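Local coordinates for protein BamaA.19900.a (Balamuthia mandrillaris, PDB 6VZZ) that binds glucose and, as a glucokinase of the actin-like ATPase clan, probably phosphorylates it at the expense of ATP to give glucose 6-phosphate, at residues A[108-113]-A[124-129]; A[294-298]-A[344-348]. All coordinates share one frame; numbering follows the deposited sequence.

Interaction 1: A[108-113]-A[124-129]; sequences DGEVLD and RRLKRS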
loop_
_atom_site.group_PDB
_atom_site.type_symbol
_atom_site.label_atom_id
_atom_site.label_comp_id
_atom_site.label_asym_id
_atom_site.label_seq_id
_atom_site.Cartn_x
_atom_site.Cartn_y
_atom_site.Cartn_z
ATOM N N ASP A 108 -2.602 16.596 -13.776
ATOM C CA ASP A 108 -1.804 17.599 -14.477
ATOM C C ASP A 108 -0.972 18.468 -13.539
ATOM O O ASP A 108 -0.297 19.385 -14.013
ATOM C CB ASP A 108 -2.697 18.493 -15.360
ATOM C CG ASP A 108 -3.733 19.286 -14.563
ATOM O OD1 ASP A 108 -3.860 19.078 -13.333
ATOM O OD2 ASP A 108 -4.431 20.124 -15.183
ATOM N N GLY A 109 -1.000 18.206 -12.231
ATOM C CA GLY A 109 -0.193 18.958 -11.288
ATOM C C GLY A 109 -0.627 20.386 -11.057
ATOM O O GLY A 109 0.078 21.129 -10.368
ATOM N N GLU A 110 -1.780 20.784 -11.587
ATOM C CA GLU A 110 -2.234 22.168 -11.541
ATOM C C GLU A 110 -3.026 22.502 -10.276
ATOM O O GLU A 110 -3.037 23.669 -9.859
ATOM C CB GLU A 110 -3.081 22.459 -12.788
ATOM C CG GLU A 110 -3.649 23.872 -12.886
ATOM C CD GLU A 110 -2.570 24.942 -12.982
ATOM O OE1 GLU A 110 -1.508 24.670 -13.594
ATOM O OE2 GLU A 110 -2.786 26.053 -12.440
ATOM N N VAL A 111 -3.658 21.517 -9.638
ATOM C CA VAL A 111 -4.649 21.753 -8.590
ATOM C C VAL A 111 -4.318 20.911 -7.361
ATOM O O VAL A 111 -4.056 19.709 -7.475
ATOM C CB VAL A 111 -6.077 21.422 -9.074
ATOM C CG1 VAL A 111 -7.103 21.781 -8.004
ATOM C CG2 VAL A 111 -6.377 22.113 -10.395
ATOM N N LEU A 112 -4.363 21.540 -6.186
ATOM C CA LEU A 112 -4.290 20.861 -4.900
ATOM C C LEU A 112 -5.673 20.856 -4.259
ATOM O O LEU A 112 -6.396 21.855 -4.317
ATOM C CB LEU A 112 -3.277 21.548 -3.973
ATOM C CG LEU A 112 -3.310 21.216 -2.476
ATOM C CD1 LEU A 112 -2.810 19.800 -2.176
ATOM C CD2 LEU A 112 -2.515 22.234 -1.696
ATOM N N ASP A 113 -6.044 19.726 -3.659
ATOM C CA ASP A 113 -7.322 19.544 -2.970
ATOM C C ASP A 113 -6.971 19.234 -1.514
ATOM O O ASP A 113 -6.512 18.129 -1.206
ATOM C CB ASP A 113 -8.129 18.417 -3.630
ATOM C CG ASP A 113 -9.559 18.299 -3.102
ATOM O OD1 ASP A 113 -9.786 18.349 -1.871
ATOM O OD2 ASP A 113 -10.474 18.139 -3.938
ATOM N N ARG A 124 -11.580 24.387 -0.807
ATOM C CA ARG A 124 -10.685 23.278 -0.535
ATOM C C ARG A 124 -9.625 23.087 -1.605
ATOM O O ARG A 124 -8.634 22.400 -1.351
ATOM C CB ARG A 124 -11.486 21.975 -0.385
ATOM C CG ARG A 124 -12.359 21.934 0.855
ATOM C CD ARG A 124 -13.071 20.590 1.015
ATOM N NE ARG A 124 -14.259 20.515 0.167
ATOM C CZ ARG A 124 -14.368 19.749 -0.916
ATOM N NH1 ARG A 124 -13.366 18.961 -1.292
ATOM N NH2 ARG A 124 -15.490 19.766 -1.624
ATOM N N ARG A 125 -9.795 23.693 -2.776
ATOM C CA ARG A 125 -8.896 23.509 -3.904
ATOM C C ARG A 125 -8.080 24.770 -4.160
ATOM O O ARG A 125 -8.559 25.890 -3.976
ATOM C CB ARG A 125 -9.682 23.117 -5.156
ATOM C CG ARG A 125 -10.361 21.765 -4.993
ATOM C CD ARG A 125 -11.191 21.341 -6.185
ATOM N NE ARG A 125 -11.598 19.947 -6.029
ATOM C CZ ARG A 125 -12.562 19.366 -6.732
ATOM N NH1 ARG A 125 -13.229 20.065 -7.644
ATOM N NH2 ARG A 125 -12.868 18.088 -6.517
ATOM N N LEU A 126 -6.828 24.572 -4.570
ATOM C CA LEU A 126 -5.893 25.663 -4.824
ATOM C C LEU A 126 -5.186 25.393 -6.144
ATOM O O LEU A 126 -4.503 24.373 -6.280
ATOM C CB LEU A 126 -4.882 25.798 -3.679
ATOM C CG LEU A 126 -3.759 26.833 -3.822
ATOM C CD1 LEU A 126 -4.300 28.255 -3.887
ATOM C CD2 LEU A 126 -2.736 26.696 -2.696
ATOM N N LYS A 127 -5.360 26.297 -7.114
ATOM C CA LYS A 127 -4.728 26.196 -8.424
ATOM C C LYS A 127 -3.399 26.941 -8.430
ATOM O O LYS A 127 -3.277 28.007 -7.821
ATOM C CB LYS A 127 -5.639 26.783 -9.506
ATOM C CG LYS A 127 -7.055 26.247 -9.481
ATOM C CD LYS A 127 -7.967 26.973 -10.467
ATOM C CE LYS A 127 -9.317 26.260 -10.574
ATOM N NZ LYS A 127 -10.448 27.219 -10.764
ATOM N N ARG A 128 -2.408 26.380 -9.133
ATOM C CA ARG A 128 -1.137 27.075 -9.343
ATOM C C ARG A 128 -1.343 28.490 -9.867
ATOM O O ARG A 128 -0.729 29.445 -9.378
ATOM C CB ARG A 128 -0.290 26.330 -10.357
ATOM C CG ARG A 128 0.525 25.160 -9.941
ATOM C CD ARG A 128 0.877 24.591 -11.289
ATOM N NE ARG A 128 1.955 23.633 -11.330
ATOM C CZ ARG A 128 2.198 22.898 -12.405
ATOM N NH1 ARG A 128 3.197 22.016 -12.410
ATOM N NH2 ARG A 128 1.422 23.048 -13.474
ATOM N N SER A 129 -2.174 28.630 -10.904
ATOM C CA SER A 129 -2.393 29.901 -11.580
ATOM C C SER A 129 -2.974 30.982 -10.678
ATOM O O SER A 129 -3.055 32.136 -11.108
ATOM C CB SER A 129 -3.324 29.692 -12.772
ATOM O OG SER A 129 -4.651 29.455 -12.337
#

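Interaction 2: A[294-298]-A[344-348]; sequences KNATN and LFLEQ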
loop_
_atom_site.group_PDB
_atom_site.type_symbol
_atom_site.label_atom_id
_atom_site.label_comp_id
_atom_site.label_asym_id
_atom_site.label_seq_id
_atom_site.Cartn_x
_atom_site.Cartn_y
_atom_site.Cartn_z
ATOM N N LYS A 294 -0.943 16.082 26.349
ATOM C CA LYS A 294 -0.054 16.381 27.471
ATOM C C LYS A 294 -0.565 15.739 28.754
ATOM O O LYS A 294 0.176 15.031 29.446
ATOM C CB LYS A 294 0.100 17.894 27.650
ATOM N N ASN A 295 -1.847 15.963 29.075
ATOM C CA ASN A 295 -2.455 15.355 30.257
ATOM C C ASN A 295 -2.240 13.853 30.313
ATOM O O ASN A 295 -2.173 13.279 31.405
ATOM C CB ASN A 295 -3.956 15.642 30.285
ATOM C CG ASN A 295 -4.289 16.964 30.936
ATOM O OD1 ASN A 295 -3.404 17.723 31.334
ATOM N ND2 ASN A 295 -5.581 17.248 31.050
ATOM N N ALA A 296 -2.139 13.199 29.151
ATOM C CA ALA A 296 -2.058 11.744 29.106
ATOM C C ALA A 296 -0.741 11.203 29.650
ATOM O O ALA A 296 -0.688 10.029 30.041
ATOM C CB ALA A 296 -2.268 11.255 27.673
ATOM N N THR A 297 0.319 12.023 29.691
ATOM C CA THR A 297 1.605 11.585 30.232
ATOM C C THR A 297 1.604 11.492 31.744
ATOM O O THR A 297 2.651 11.193 32.325
ATOM C CB THR A 297 2.739 12.518 29.789
ATOM O OG1 THR A 297 2.516 13.838 30.299
ATOM C CG2 THR A 297 2.839 12.566 28.264
ATOM N N ASN A 298 0.473 11.752 32.392
ATOM C CA ASN A 298 0.295 11.533 33.822
ATOM C C ASN A 298 -0.828 10.511 33.952
ATOM O O ASN A 298 -2.008 10.869 33.984
ATOM C CB ASN A 298 -0.023 12.823 34.553
ATOM C CG ASN A 298 0.072 12.672 36.054
ATOM O OD1 ASN A 298 -0.193 11.600 36.603
ATOM N ND2 ASN A 298 0.462 13.747 36.729
ATOM N N LEU A 344 7.307 10.816 24.699
ATOM C CA LEU A 344 7.314 10.424 26.102
ATOM C C LEU A 344 6.140 9.509 26.405
ATOM O O LEU A 344 6.309 8.449 27.018
ATOM C CB LEU A 344 7.286 11.653 27.004
ATOM C CG LEU A 344 7.027 11.364 28.486
ATOM C CD1 LEU A 344 8.194 10.631 29.143
ATOM C CD2 LEU A 344 6.690 12.645 29.245
ATOM N N PHE A 345 4.937 9.893 25.961
ATOM C CA PHE A 345 3.786 9.014 26.140
ATOM C C PHE A 345 4.053 7.650 25.527
ATOM O O PHE A 345 3.710 6.616 26.112
ATOM C CB PHE A 345 2.525 9.616 25.523
ATOM C CG PHE A 345 1.335 8.708 25.614
ATOM C CD1 PHE A 345 0.516 8.730 26.734
ATOM C CD2 PHE A 345 1.055 7.799 24.603
ATOM C CE1 PHE A 345 -0.571 7.874 26.840
ATOM C CE2 PHE A 345 -0.031 6.934 24.707
ATOM C CZ PHE A 345 -0.842 6.973 25.826
ATOM N N LEU A 346 4.680 7.639 24.353
ATOM C CA LEU A 346 4.959 6.397 23.647
ATOM C C LEU A 346 5.861 5.476 24.473
ATOM O O LEU A 346 5.612 4.267 24.568
ATOM C CB LEU A 346 5.587 6.751 22.306
ATOM C CG LEU A 346 5.427 5.911 21.054
ATOM C CD1 LEU A 346 5.896 6.729 19.857
ATOM C CD2 LEU A 346 6.255 4.643 21.191
ATOM N N GLU A 347 6.894 6.035 25.106
ATOM C CA GLU A 347 7.784 5.219 25.926
ATOM C C GLU A 347 7.143 4.806 27.247
ATOM O O GLU A 347 7.458 3.729 27.771
ATOM C CB GLU A 347 9.093 5.962 26.191
ATOM C CG GLU A 347 10.024 6.000 24.986
ATOM C CD GLU A 347 10.626 4.639 24.662
ATOM O OE1 GLU A 347 10.440 3.689 25.449
ATOM O OE2 GLU A 347 11.296 4.520 23.616
ATOM N N GLN A 348 6.257 5.634 27.808
ATOM C CA GLN A 348 5.579 5.218 29.033
ATOM C C GLN A 348 4.663 4.029 28.789
ATOM O O GLN A 348 4.391 3.260 29.714
ATOM C CB GLN A 348 4.764 6.360 29.630
ATOM C CG GLN A 348 5.553 7.572 30.030
ATOM C CD GLN A 348 4.650 8.743 30.372
ATOM O OE1 GLN A 348 3.568 8.909 29.792
ATOM N NE2 GLN A 348 5.080 9.555 31.328
#

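Interaction 1: A[108-113]-A[124-129]
Leu-112 and Leu-126 face each other as the hydrogen-bonded pair of two antiparallel strands, 111-113 and 125-127. Leu-112 N gives its hydrogen to Leu-126 O at 2.8 Å, and Leu-126 N returns one to Leu-112 O. A third backbone bond, from Arg-128 N to Glu-110 O, carries the pairing past the strand ends.

These strands are the middle and one outer member of a small three-stranded antiparallel sheet, with strand 103-105 along the other edge of 111-114. Leu-112 and Leu-126 turn together to the buried side, where both meet Ile-43, Leu-112 also reaches Phe-143, and Leu-126 packs on helix 72-90; branched aliphatic side chains suit that interior. Val-111, Asp-113, Arg-125 and Lys-127 lie on the other side, where charged groups can meet solvent.

The salt bridges lie toward both ends. Asp-113 OD2 takes the straight bond of Arg-125 NE at 3.0 Å, lying in the guanidinium plane while the donor comes from above the carboxylate, and the two planes stand 73° apart. Asp-113 OD1 makes a long salt bridge to Arg-124 NH1 (3.7 Å). At the other end Glu-110, with CG anti to its backbone N (chi1 179°) and the chain bent at chi2, folds its carboxylate over the start of the 3-10 turn. There Glu-110 OE2 accepts from Ser-129 N at 3.1 Å, and Glu-110 OE1 meets the edge of the Arg-128 guanidinium in a salt bridge whose hydrogen bond, from Arg-128 NH2 (3.4 Å), is weak. Gly-109 O lies over one face of that guanidinium. Asp-108 OD1, bonded also to Ser-106 OG, accepts from Glu-110 N at 3.2 Å in an Asx turn; Gly-109 at its centre has a positive phi (71°), which glycine adopts readily.

Interaction 2: A[294-298]-A[344-348]
Ala-296 and Phe-345 make the close-packed side of this contact. Ala-296 O meets the edge of the ring in its plane, 3.8 Å from Phe-345 CD1. The methyl comes obliquely onto the CD1-CE1 side from off the plane, with Ala-296 CB 3.9 Å from Phe-345 CD1 and as far from CE1. Chi1 of 177° sets the ring anti to the backbone N and carries it toward the turn, although the CB of Phe-345 starts out across the line between the segments. The small methyl of alanine lets the turn come close to the broad ring, and both residues are buried.

Thr-297 stands between this packed side and the solvent. Thr-297 CG2 rests 4.0 Å from Phe-345 CB and equally far from Leu-344 CD2, whereas Thr-297 OG1 is turned back to Lys-294 O at 2.8 Å. That carbonyl also receives Thr-297 N, and two bonds hold it beside the type I turn from Asn-295 to Asn-298. Threonine suits the place because its methyl serves the neighbouring helix while its hydroxyl satisfies its own chain.

The outer side is looser and polar. Exposed Gln-348 extends its chain beyond CG and donates from NE2 to Thr-297 O at 3.1 Å. The bond is moderately bent (151°), and the donor is tilted from the carbonyl plane. Leu-344, also exposed, offers just the one methyl.

The turn 295-298 thus abuts helix 343-348. Met-309 of helix 303-327 touches both Ala-296 and Phe-345, while Leu-346 and Glu-347 reach Leu-170 of strand 167-171.

In the fold
Interactions 1 and 2 lie on opposite sides of the chain's centre, with their own centres about 39 Å apart, and they share no helix or strand. Interaction 1 is a surface contact whose buried leucines back onto the five-stranded sheet through strands 37-43 and 141-145; interaction 2, partly buried, joins a turn to a helix near strand 167-171 of the six-stranded sheet. Their chemistry differs accordingly. Paired backbones and salt bridges dominate 108-113 with 124-129, whereas 294-298 with 344-348 relies on apolar touches and a single hydrogen bond across it. Bound glucose lies about 7 Å from the side chain of Leu-112 in interaction 1.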